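Local atomic coordinates of acetoacetate decarboxylase (Sphingomonas wittichii, PDB entry 5UPB), a protein that belongs to the acetoacetate decarboxylase-like family of lyases and probably acts on keto-acid substrates through a Schiff-base intermediate. Residues K48-L53 against R175-T180; Q40-A45 against L86-T91; S14-A19 against S110-W115. One frame throughout, in Å; residues are numbered along the deposited sequence.

Interaction 1: residues K48-L53 against R175-T180; sequences KVADGL and RSRPAT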
ATOM      1  N   LYS A  48      36.093   9.374  -0.716  1.00 49.86           N
ATOM      2  CA  LYS A  48      36.371  10.688  -1.265  1.00 61.19           C
ATOM      3  C   LYS A  48      35.470  10.892  -2.469  1.00 44.13           C
ATOM      4  O   LYS A  48      35.376  10.020  -3.340  1.00 46.03           O
ATOM      5  CB  LYS A  48      37.847  10.811  -1.669  1.00 88.04           C
ATOM      6  CG  LYS A  48      38.305  12.223  -2.007  1.00 97.88           C
ATOM      7  CD  LYS A  48      38.340  13.115  -0.772  1.00126.86           C
ATOM      8  CE  LYS A  48      39.076  14.415  -1.037  1.00166.49           C
ATOM      9  NZ  LYS A  48      39.096  15.282   0.168  1.00186.32           N
ATOM     10  N   VAL A  49      34.766  12.020  -2.489  1.00 41.81           N
ATOM     11  CA  VAL A  49      33.869  12.284  -3.597  1.00 45.40           C
ATOM     12  C   VAL A  49      34.703  12.379  -4.888  1.00 47.82           C
ATOM     13  O   VAL A  49      35.871  12.794  -4.877  1.00 47.70           O
ATOM     14  CB  VAL A  49      33.064  13.564  -3.305  1.00 47.89           C
ATOM     15  CG1 VAL A  49      33.977  14.820  -3.312  1.00 50.76           C
ATOM     16  CG2 VAL A  49      31.917  13.717  -4.271  1.00 45.14           C
ATOM     17  N   ALA A  50      34.088  12.036  -6.011  1.00 51.49           N
ATOM     18  CA  ALA A  50      34.752  12.224  -7.297  1.00 50.02           C
ATOM     19  C   ALA A  50      34.438  13.645  -7.736  1.00 57.62           C
ATOM     20  O   ALA A  50      34.398  14.541  -6.887  1.00 64.73           O
ATOM     21  CB  ALA A  50      34.306  11.179  -8.324  1.00 44.98           C
ATOM     22  N   ASP A  51      34.231  13.889  -9.021  1.00 77.81           N
ATOM     23  CA  ASP A  51      34.051  15.265  -9.469  1.00 76.73           C
ATOM     24  C   ASP A  51      32.630  15.790  -9.235  1.00 51.10           C
ATOM     25  O   ASP A  51      32.288  16.864  -9.728  1.00 51.66           O
ATOM     26  CB  ASP A  51      34.416  15.375 -10.955  1.00 90.18           C
ATOM     27  CG  ASP A  51      33.470  14.590 -11.859  1.00 79.45           C
ATOM     28  OD1 ASP A  51      32.503  13.967 -11.354  1.00 66.89           O
ATOM     29  OD2 ASP A  51      33.697  14.603 -13.088  1.00 76.23           O
ATOM     30  N   GLY A  52      31.822  15.107  -8.433  1.00 50.04           N
ATOM     31  CA  GLY A  52      30.441  15.487  -8.228  1.00 53.59           C
ATOM     32  C   GLY A  52      29.449  14.658  -9.016  1.00 46.89           C
ATOM     33  O   GLY A  52      28.238  14.877  -8.876  1.00 39.15           O
ATOM     34  N   LEU A  53      29.922  13.734  -9.852  1.00 40.29           N
ATOM     35  CA  LEU A  53      29.017  12.832 -10.552  1.00 42.76           C
ATOM     36  C   LEU A  53      28.156  12.080  -9.546  1.00 37.36           C
ATOM     37  O   LEU A  53      28.657  11.607  -8.526  1.00 38.84           O
ATOM     38  CB  LEU A  53      29.799  11.819 -11.379  1.00 41.87           C
ATOM     39  CG  LEU A  53      28.944  10.712 -12.029  1.00 45.01           C
ATOM     40  CD1 LEU A  53      27.948  11.268 -13.075  1.00 43.92           C
ATOM     41  CD2 LEU A  53      29.815   9.622 -12.615  1.00 54.98           C
ATOM     42  N   ARG A 175      27.862   4.945 -16.781  1.00 33.21           N
ATOM     43  CA  ARG A 175      29.032   5.415 -16.048  1.00 41.69           C
ATOM     44  C   ARG A 175      29.391   4.404 -14.967  1.00 45.97           C
ATOM     45  O   ARG A 175      29.129   4.585 -13.776  1.00 44.95           O
ATOM     46  CB  ARG A 175      28.792   6.818 -15.499  1.00 44.74           C
ATOM     47  CG  ARG A 175      28.687   7.936 -16.559  1.00 58.73           C
ATOM     48  CD  ARG A 175      27.514   7.873 -17.495  1.00104.74           C
ATOM     49  NE  ARG A 175      27.472   9.071 -18.339  1.00149.06           N
ATOM     50  CZ  ARG A 175      26.793   9.199 -19.478  1.00146.97           C
ATOM     51  NH1 ARG A 175      26.049   8.207 -19.965  1.00120.18           N
ATOM     52  NH2 ARG A 175      26.845  10.348 -20.131  1.00127.34           N
ATOM     53  N   SER A 176      30.033   3.337 -15.419  1.00 48.78           N
ATOM     54  CA  SER A 176      30.345   2.182 -14.594  1.00 52.42           C
ATOM     55  C   SER A 176      31.534   2.453 -13.681  1.00 48.49           C
ATOM     56  O   SER A 176      32.608   2.882 -14.133  1.00 41.62           O
ATOM     57  CB  SER A 176      30.641   0.979 -15.482  1.00 76.85           C
ATOM     58  OG  SER A 176      31.836   1.196 -16.221  1.00 86.71           O
ATOM     59  N   ARG A 177      31.344   2.156 -12.399  1.00 40.87           N
ATOM     60  CA  ARG A 177      32.395   2.211 -11.408  1.00 42.20           C
ATOM     61  C   ARG A 177      32.313   0.872 -10.693  1.00 38.32           C
ATOM     62  O   ARG A 177      31.257   0.548 -10.124  1.00 44.81           O
ATOM     63  CB  ARG A 177      32.193   3.420 -10.471  1.00 45.16           C
ATOM     64  CG  ARG A 177      32.201   4.755 -11.253  1.00 42.24           C
ATOM     65  CD  ARG A 177      31.852   6.003 -10.445  1.00 41.16           C
ATOM     66  NE  ARG A 177      32.920   6.367  -9.516  1.00 35.85           N
ATOM     67  CZ  ARG A 177      33.995   7.098  -9.810  1.00 44.55           C
ATOM     68  NH1 ARG A 177      34.215   7.575 -11.035  1.00 46.05           N
ATOM     69  NH2 ARG A 177      34.867   7.349  -8.851  1.00 44.47           N
ATOM     70  N   PRO A 178      33.387   0.084 -10.646  1.00 45.86           N
ATOM     71  CA  PRO A 178      33.216  -1.335 -10.271  1.00 44.57           C
ATOM     72  C   PRO A 178      32.705  -1.532  -8.848  1.00 39.89           C
ATOM     73  O   PRO A 178      31.891  -2.428  -8.600  1.00 45.38           O
ATOM     74  CB  PRO A 178      34.630  -1.913 -10.406  1.00 54.08           C
ATOM     75  CG  PRO A 178      35.555  -0.745 -10.428  1.00 56.12           C
ATOM     76  CD  PRO A 178      34.785   0.450 -10.909  1.00 49.26           C
ATOM     77  N   ALA A 179      33.115  -0.689  -7.914  1.00 39.10           N
ATOM     78  CA  ALA A 179      32.790  -0.940  -6.518  1.00 38.50           C
ATOM     79  C   ALA A 179      31.519  -0.215  -6.130  1.00 35.46           C
ATOM     80  O   ALA A 179      31.252   0.896  -6.585  1.00 34.83           O
ATOM     81  CB  ALA A 179      33.918  -0.498  -5.596  1.00 43.67           C
ATOM     82  N   THR A 180      30.755  -0.839  -5.246  1.00 32.30           N
ATOM     83  CA  THR A 180      29.720  -0.158  -4.485  1.00 35.70           C
ATOM     84  C   THR A 180      30.171  -0.165  -3.039  1.00 38.45           C
ATOM     85  O   THR A 180      30.391  -1.230  -2.454  1.00 36.96           O
ATOM     86  CB  THR A 180      28.347  -0.804  -4.666  1.00 39.21           C
ATOM     87  OG1 THR A 180      27.994  -0.789  -6.039  1.00 39.67           O
ATOM     88  CG2 THR A 180      27.280  -0.063  -3.881  1.00 43.27           C
TER
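Ala50 and Leu53 lean on Arg177 and Arg175, Ala50 standing just before an Asx turn of Asp51-Leu53 and Leu53 closing it, where the chain turns a corner at Asp51-Gly52 between strands 48-50 and 53-65 of this beta-rich fold. The contact illustrates how arginines can serve as packing surfaces while their polar ends are engaged elsewhere. The methyl CB of Ala50 meets one terminal nitrogen, NH2 of Arg177, at 3.9 Å, coming obliquely to the guanidinium plane. Arg177 gets there by a sharp kink: its chain starts beside the backbone N, runs straight at chi2, then folds at chi3 (72°), turning the guanidinium toward strand 80-92. There NH2 is hydrogen-bonded to the carbonyl O of Cys90, while NE is held by the O of Gly97 on the adjoining strand 95-105. These two bonds fix the rotation of the group, and Ala50 packs against a planar end that is already oriented.

Leu53 makes the second touch. Its CG lies anti to the backbone N (chi1 173°), and CD2 reaches the first side-chain carbon of Arg175, CB, at 4.2 Å; the two side chains run about at right angles to each other. Beyond CB the Arg175 chain bends at chi2, and its NH1 makes a weak hydrogen bond to the O of Asp173. Tyr98 draws the two halves together, receiving Leu53 and Arg177 against its side chain and hydrogen-bonding the O of Arg175 through its hydroxyl. In the Asx turn itself, Leu53 N donates to Asp51 OD1 at 3.0 Å, with an angle of 146° at the hydrogen.

Interaction 2: residues Q40-A45 against L86-T91; sequences QALLPA and LSIACT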
ATOM      1  N   GLN A  40      30.240  15.393  -0.466  1.00 44.98           N
ATOM      2  CA  GLN A  40      31.214  14.830   0.469  1.00 44.58           C
ATOM      3  C   GLN A  40      30.629  14.723   1.875  1.00 42.80           C
ATOM      4  O   GLN A  40      30.921  13.773   2.609  1.00 41.10           O
ATOM      5  CB  GLN A  40      32.495  15.673   0.499  1.00 48.88           C
ATOM      6  CG  GLN A  40      33.561  15.089   1.437  1.00 54.22           C
ATOM      7  CD  GLN A  40      34.194  13.798   0.887  1.00 55.21           C
ATOM      8  OE1 GLN A  40      34.715  13.776  -0.240  1.00 50.91           O
ATOM      9  NE2 GLN A  40      34.139  12.719   1.677  1.00 50.66           N
ATOM     10  N   ALA A  41      29.802  15.696   2.271  1.00 42.95           N
ATOM     11  CA  ALA A  41      29.184  15.672   3.598  1.00 50.12           C
ATOM     12  C   ALA A  41      28.325  14.425   3.821  1.00 50.72           C
ATOM     13  O   ALA A  41      28.095  14.026   4.967  1.00 43.34           O
ATOM     14  CB  ALA A  41      28.357  16.947   3.784  1.00 51.51           C
ATOM     15  N   LEU A  42      27.805  13.821   2.756  1.00 44.88           N
ATOM     16  CA  LEU A  42      27.011  12.609   2.883  1.00 38.74           C
ATOM     17  C   LEU A  42      27.858  11.350   2.895  1.00 44.29           C
ATOM     18  O   LEU A  42      27.321  10.262   3.152  1.00 46.09           O
ATOM     19  CB  LEU A  42      26.012  12.500   1.731  1.00 35.14           C
ATOM     20  CG  LEU A  42      24.974  13.602   1.608  1.00 39.00           C
ATOM     21  CD1 LEU A  42      24.124  13.362   0.341  1.00 44.01           C
ATOM     22  CD2 LEU A  42      24.120  13.671   2.897  1.00 43.84           C
ATOM     23  N   LEU A  43      29.141  11.460   2.554  1.00 39.49           N
ATOM     24  CA  LEU A  43      29.929  10.248   2.466  1.00 43.14           C
ATOM     25  C   LEU A  43      30.471   9.874   3.824  1.00 41.65           C
ATOM     26  O   LEU A  43      30.958  10.739   4.551  1.00 44.24           O
ATOM     27  CB  LEU A  43      31.105  10.421   1.516  1.00 43.97           C
ATOM     28  CG  LEU A  43      30.720  10.642   0.061  1.00 35.37           C
ATOM     29  CD1 LEU A  43      31.958  10.938  -0.782  1.00 37.18           C
ATOM     30  CD2 LEU A  43      30.021   9.396  -0.423  1.00 29.12           C
ATOM     31  N   PRO A  44      30.475   8.591   4.156  1.00 37.38           N
ATOM     32  CA  PRO A  44      31.140   8.177   5.388  1.00 46.57           C
ATOM     33  C   PRO A  44      32.652   8.339   5.277  1.00 48.38           C
ATOM     34  O   PRO A  44      33.227   8.438   4.191  1.00 42.25           O
ATOM     35  CB  PRO A  44      30.762   6.697   5.512  1.00 45.93           C
ATOM     36  CG  PRO A  44      30.543   6.243   4.120  1.00 38.60           C
ATOM     37  CD  PRO A  44      29.940   7.433   3.407  1.00 38.70           C
ATOM     38  N   ALA A  45      33.283   8.434   6.440  1.00 53.07           N
ATOM     39  CA  ALA A  45      34.720   8.652   6.509  1.00 58.68           C
ATOM     40  C   ALA A  45      35.475   7.572   5.743  1.00 54.14           C
ATOM     41  O   ALA A  45      35.162   6.380   5.847  1.00 50.62           O
ATOM     42  CB  ALA A  45      35.175   8.669   7.967  1.00 74.85           C
ATOM     43  N   LEU A  86      19.604   7.652  -4.997  1.00 28.76           N
ATOM     44  CA  LEU A  86      20.543   8.712  -5.352  1.00 35.31           C
ATOM     45  C   LEU A  86      21.913   8.288  -4.846  1.00 30.44           C
ATOM     46  O   LEU A  86      22.104   8.132  -3.631  1.00 30.70           O
ATOM     47  CB  LEU A  86      20.108  10.034  -4.711  1.00 38.66           C
ATOM     48  CG  LEU A  86      18.718  10.495  -5.142  1.00 32.64           C
ATOM     49  CD1 LEU A  86      18.185  11.619  -4.268  1.00 32.37           C
ATOM     50  CD2 LEU A  86      18.805  10.964  -6.583  1.00 39.11           C
ATOM     51  N   SER A  87      22.850   8.057  -5.762  1.00 30.75           N
ATOM     52  CA  SER A  87      24.158   7.505  -5.431  1.00 29.55           C
ATOM     53  C   SER A  87      25.255   8.466  -5.862  1.00 32.96           C
ATOM     54  O   SER A  87      25.141   9.131  -6.889  1.00 34.04           O
ATOM     55  CB  SER A  87      24.434   6.124  -6.108  1.00 29.79           C
ATOM     56  OG  SER A  87      23.457   5.176  -5.784  1.00 51.75           O
ATOM     57  N   ILE A  88      26.366   8.439  -5.130  1.00 30.97           N
ATOM     58  CA  ILE A  88      27.449   9.415  -5.259  1.00 34.27           C
ATOM     59  C   ILE A  88      28.694   8.712  -5.777  1.00 38.23           C
ATOM     60  O   ILE A  88      29.138   7.709  -5.205  1.00 35.50           O
ATOM     61  CB  ILE A  88      27.728  10.086  -3.905  1.00 39.53           C
ATOM     62  CG1 ILE A  88      26.453  10.775  -3.412  1.00 33.58           C
ATOM     63  CG2 ILE A  88      28.915  11.053  -4.006  1.00 35.16           C
ATOM     64  CD1 ILE A  88      26.521  11.264  -1.972  1.00 38.67           C
ATOM     65  N   ALA A  89      29.268   9.240  -6.855  1.00 37.84           N
ATOM     66  CA  ALA A  89      30.533   8.694  -7.332  1.00 35.16           C
ATOM     67  C   ALA A  89      31.642   9.095  -6.371  1.00 35.33           C
ATOM     68  O   ALA A  89      31.712  10.247  -5.935  1.00 39.16           O
ATOM     69  CB  ALA A  89      30.839   9.182  -8.747  1.00 50.61           C
ATOM     70  N   CYS A  90      32.491   8.130  -6.010  1.00 36.53           N
ATOM     71  CA  CYS A  90      33.518   8.343  -4.998  1.00 38.74           C
ATOM     72  C   CYS A  90      34.653   7.341  -5.208  1.00 43.10           C
ATOM     73  O   CYS A  90      34.631   6.509  -6.126  1.00 39.38           O
ATOM     74  CB  CYS A  90      32.934   8.249  -3.590  1.00 41.19           C
ATOM     75  SG  CYS A  90      32.124   6.680  -3.217  1.00 38.12           S
ATOM     76  N   THR A  91      35.660   7.442  -4.336  1.00 48.61           N
ATOM     77  CA  THR A  91      36.826   6.574  -4.358  1.00 50.38           C
ATOM     78  C   THR A  91      37.198   6.168  -2.939  1.00 48.76           C
ATOM     79  O   THR A  91      36.996   6.917  -1.975  1.00 49.34           O
ATOM     80  CB  THR A  91      38.042   7.260  -4.990  1.00 48.19           C
ATOM     81  OG1 THR A  91      38.225   8.555  -4.383  1.00 49.85           O
ATOM     82  CG2 THR A  91      37.836   7.411  -6.454  1.00 45.38           C
TER
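Ile88 is the bump of this contact, with Leu42 and Leu43 forming the uneven surface that receives it. Its two branches divide the work. The ethyl arm ends in CD1, which sits against both CB and CD1 of Leu42, each 3.9 Å away, and the two side chains cross at about a right angle. The shorter branch, CG2, faces CD2 of Leu43 at 4.1 Å. Because CG1 of Ile88 lies beside the backbone N and CG2 beside the carbonyl carbon (chi1 -59°), one residue can touch two successive leucines.

Leu43 answers with a fork of its own. While CD2 meets Ile88, CD1 reaches CB of Cys90 at 4.0 Å, and the side chain thus bridges the two residues that strand 80-92 turns to this face, skipping Ala89, which points away. All four residues are buried, and the fit is entirely apolar. A backbone bond from Leu43 N to Gln40 O, 2.9 Å, ties Leu43 to the helical turn before it.

Helix 36-42 and its exit therefore cover one face of strand 80-92, with Val49 of strand 48-50 adjoining Leu43 and Ile88, Phe99 and Phe102 of strand 95-105 meeting the leucines, and Thr8 of the second subunit packing on Leu42.

Interaction 3: residues S14-A19 against S110-W115; sequences SLVDDA and SLIRGW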
ATOM      1  N   SER A  14      13.086 -16.383   8.311  1.00 37.18           N
ATOM      2  CA  SER A  14      14.082 -15.319   8.272  1.00 41.86           C
ATOM      3  C   SER A  14      13.813 -14.418   7.079  1.00 35.42           C
ATOM      4  O   SER A  14      13.525 -14.892   5.981  1.00 42.95           O
ATOM      5  CB  SER A  14      15.510 -15.887   8.171  1.00 40.02           C
ATOM      6  OG  SER A  14      15.966 -16.462   9.384  1.00 47.49           O
ATOM      7  N   LEU A  15      13.922 -13.104   7.286  1.00 39.61           N
ATOM      8  CA  LEU A  15      13.797 -12.175   6.161  1.00 40.12           C
ATOM      9  C   LEU A  15      14.857 -12.431   5.114  1.00 47.52           C
ATOM     10  O   LEU A  15      14.600 -12.307   3.914  1.00 42.15           O
ATOM     11  CB  LEU A  15      13.938 -10.734   6.623  1.00 40.35           C
ATOM     12  CG  LEU A  15      12.757  -9.908   7.039  1.00 39.92           C
ATOM     13  CD1 LEU A  15      13.296  -8.497   7.360  1.00 43.96           C
ATOM     14  CD2 LEU A  15      11.671  -9.861   6.000  1.00 32.20           C
ATOM     15  N   VAL A  16      16.075 -12.710   5.562  1.00 38.89           N
ATOM     16  CA  VAL A  16      17.247 -12.783   4.708  1.00 46.44           C
ATOM     17  C   VAL A  16      18.033 -14.016   5.131  1.00 50.21           C
ATOM     18  O   VAL A  16      18.067 -14.356   6.319  1.00 45.39           O
ATOM     19  CB  VAL A  16      18.101 -11.495   4.843  1.00 44.68           C
ATOM     20  CG1 VAL A  16      19.344 -11.606   4.005  1.00 46.86           C
ATOM     21  CG2 VAL A  16      17.285 -10.261   4.439  1.00 37.86           C
ATOM     22  N   ASP A  17      18.648 -14.691   4.164  1.00 48.35           N
ATOM     23  CA  ASP A  17      19.601 -15.774   4.417  1.00 53.34           C
ATOM     24  C   ASP A  17      20.960 -15.359   3.861  1.00 50.71           C
ATOM     25  O   ASP A  17      21.081 -14.350   3.165  1.00 58.08           O
ATOM     26  CB  ASP A  17      19.120 -17.091   3.788  1.00 67.57           C
ATOM     27  CG  ASP A  17      18.529 -16.893   2.405  1.00 71.74           C
ATOM     28  OD1 ASP A  17      18.716 -15.792   1.859  1.00 74.28           O
ATOM     29  OD2 ASP A  17      17.857 -17.803   1.874  1.00 67.25           O
ATOM     30  N   ASP A  18      22.013 -16.104   4.192  1.00 51.06           N
ATOM     31  CA  ASP A  18      23.331 -15.778   3.649  1.00 67.71           C
ATOM     32  C   ASP A  18      23.651 -16.577   2.387  1.00 55.57           C
ATOM     33  O   ASP A  18      24.826 -16.791   2.058  1.00 74.86           O
ATOM     34  CB  ASP A  18      24.420 -15.964   4.710  1.00 74.27           C
ATOM     35  CG  ASP A  18      24.390 -17.320   5.354  1.00101.18           C
ATOM     36  OD1 ASP A  18      23.305 -17.936   5.383  1.00113.21           O
ATOM     37  OD2 ASP A  18      25.455 -17.758   5.839  1.00109.99           O
ATOM     38  N   ALA A  19      22.628 -17.034   1.692  1.00 61.73           N
ATOM     39  CA  ALA A  19      22.818 -17.627   0.385  1.00 53.21           C
ATOM     40  C   ALA A  19      23.212 -16.559  -0.630  1.00 55.35           C
ATOM     41  O   ALA A  19      23.022 -15.361  -0.431  1.00 46.84           O
ATOM     42  CB  ALA A  19      21.539 -18.335  -0.061  1.00 52.39           C
ATOM     43  N   SER A 110      14.398  -6.541   1.146  1.00 27.06           N
ATOM     44  CA  SER A 110      15.442  -5.865   0.400  1.00 30.44           C
ATOM     45  C   SER A 110      16.047  -4.731   1.212  1.00 25.76           C
ATOM     46  O   SER A 110      17.272  -4.521   1.173  1.00 29.93           O
ATOM     47  CB  SER A 110      14.872  -5.358  -0.934  1.00 31.81           C
ATOM     48  OG  SER A 110      15.886  -4.672  -1.639  1.00 28.78           O
ATOM     49  N   LEU A 111      15.237  -4.067   2.044  1.00 24.95           N
ATOM     50  CA  LEU A 111      15.779  -3.078   2.961  1.00 23.58           C
ATOM     51  C   LEU A 111      16.820  -3.697   3.886  1.00 25.07           C
ATOM     52  O   LEU A 111      17.931  -3.160   4.064  1.00 27.68           O
ATOM     53  CB  LEU A 111      14.639  -2.437   3.748  1.00 25.94           C
ATOM     54  CG  LEU A 111      15.074  -1.358   4.739  1.00 28.82           C
ATOM     55  CD1 LEU A 111      13.909  -0.404   4.912  1.00 30.07           C
ATOM     56  CD2 LEU A 111      15.493  -1.976   6.039  1.00 28.16           C
ATOM     57  N   ILE A 112      16.475  -4.816   4.503  1.00 25.17           N
ATOM     58  CA  ILE A 112      17.356  -5.387   5.501  1.00 29.22           C
ATOM     59  C   ILE A 112      18.606  -5.988   4.862  1.00 29.23           C
ATOM     60  O   ILE A 112      19.722  -5.794   5.361  1.00 30.67           O
ATOM     61  CB  ILE A 112      16.574  -6.413   6.335  1.00 31.06           C
ATOM     62  CG1 ILE A 112      15.562  -5.665   7.271  1.00 33.95           C
ATOM     63  CG2 ILE A 112      17.537  -7.306   7.108  1.00 36.94           C
ATOM     64  CD1 ILE A 112      16.228  -4.868   8.374  1.00 32.42           C
ATOM     65  N   ARG A 113      18.456  -6.736   3.777  1.00 28.60           N
ATOM     66  CA  ARG A 113      19.648  -7.215   3.076  1.00 28.46           C
ATOM     67  C   ARG A 113      20.562  -6.049   2.737  1.00 36.45           C
ATOM     68  O   ARG A 113      21.776  -6.111   2.951  1.00 34.42           O
ATOM     69  CB  ARG A 113      19.222  -7.986   1.820  1.00 31.53           C
ATOM     70  CG  ARG A 113      20.317  -8.701   0.970  1.00 57.97           C
ATOM     71  CD  ARG A 113      19.674  -9.238  -0.359  1.00124.75           C
ATOM     72  NE  ARG A 113      19.078  -8.109  -1.098  1.00118.82           N
ATOM     73  CZ  ARG A 113      18.040  -8.115  -1.952  1.00 68.86           C
ATOM     74  NH1 ARG A 113      17.320  -9.216  -2.289  1.00 34.25           N
ATOM     75  NH2 ARG A 113      17.722  -6.941  -2.486  1.00 39.97           N
ATOM     76  N   GLY A 114      19.977  -4.951   2.260  1.00 29.65           N
ATOM     77  CA  GLY A 114      20.748  -3.748   2.004  1.00 34.64           C
ATOM     78  C   GLY A 114      21.487  -3.243   3.226  1.00 33.64           C
ATOM     79  O   GLY A 114      22.704  -2.993   3.179  1.00 30.51           O
ATOM     80  N   TRP A 115      20.770  -3.076   4.343  1.00 33.54           N
ATOM     81  CA  TRP A 115      21.417  -2.529   5.532  1.00 34.25           C
ATOM     82  C   TRP A 115      22.575  -3.418   5.967  1.00 33.40           C
ATOM     83  O   TRP A 115      23.622  -2.921   6.404  1.00 28.10           O
ATOM     84  CB  TRP A 115      20.414  -2.369   6.692  1.00 33.22           C
ATOM     85  CG  TRP A 115      19.555  -1.129   6.714  1.00 29.70           C
ATOM     86  CD1 TRP A 115      18.778  -0.638   5.701  1.00 34.53           C
ATOM     87  CD2 TRP A 115      19.355  -0.238   7.833  1.00 35.22           C
ATOM     88  NE1 TRP A 115      18.121   0.513   6.112  1.00 30.76           N
ATOM     89  CE2 TRP A 115      18.449   0.772   7.413  1.00 32.43           C
ATOM     90  CE3 TRP A 115      19.854  -0.195   9.139  1.00 35.46           C
ATOM     91  CZ2 TRP A 115      18.041   1.819   8.248  1.00 36.04           C
ATOM     92  CZ3 TRP A 115      19.446   0.842   9.968  1.00 35.13           C
ATOM     93  CH2 TRP A 115      18.547   1.839   9.511  1.00 30.83           C
TER
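Gly114 N donates to Ser110 O at 2.9 Å, one of the bonds that wind helix 108-116 and present Ile112 and Arg113 to Leu15 and Val16. The tightest approach is apolar: CD1 of Leu15 comes to 3.6 Å from CG1 of Ile112, with the two side chains crossing about perpendicularly. The first torsion of Leu15, -91°, lies off a staggered value.

Val16 presses on the helix backbone as well as on its side chains. Its CG2, lying beside its own backbone N, reaches CG2 of Ile112 at 4.0 Å and Arg113 N at 3.8 Å, so that a single methyl settles over the junction of two consecutive residues. Of the Arg113 side chain it is CB that touches, 4.0 Å from the same Val16 CG2. The remainder leads away and bends at chi3 (58°), and CA of Ser110 lies 3.8 Å above one guanidinium face, offset toward the rim.

Val16 N is hydrogen-bonded to Thr4 OG1, and Leu15 pairs through its backbone with His5, joining the loop to the N-terminal segment. Arg153 of the second subunit packs on Leu15, and Trp115 of that subunit on Ile112. The loop before strand 21-34 thus packs on helix 108-116 at a subunit interface of this acetoacetate decarboxylase-like fold.

Interactions 1 and 2 form one continuous patch, their centres about 9 Å apart. Helix 36-42 is followed directly by strand 48-50, which pairs antiparallel with strand 80-92, and Lys48 O approaches Thr91 N at 2.8 Å, a probable hydrogen bond. Interaction 3 lies apart, its centre about 25 Å from that of interaction 1 and about 23 Å from that of interaction 2. Along the chain, its segments alternate with those of interaction 1, as do those of interaction 2, whereas interaction 2 is nested within the loop that interaction 3 closes. With segments alternating and strands shared in this way, distant parts of the sequence are interlaced, and interactions 2 and 3 both meet the second subunit.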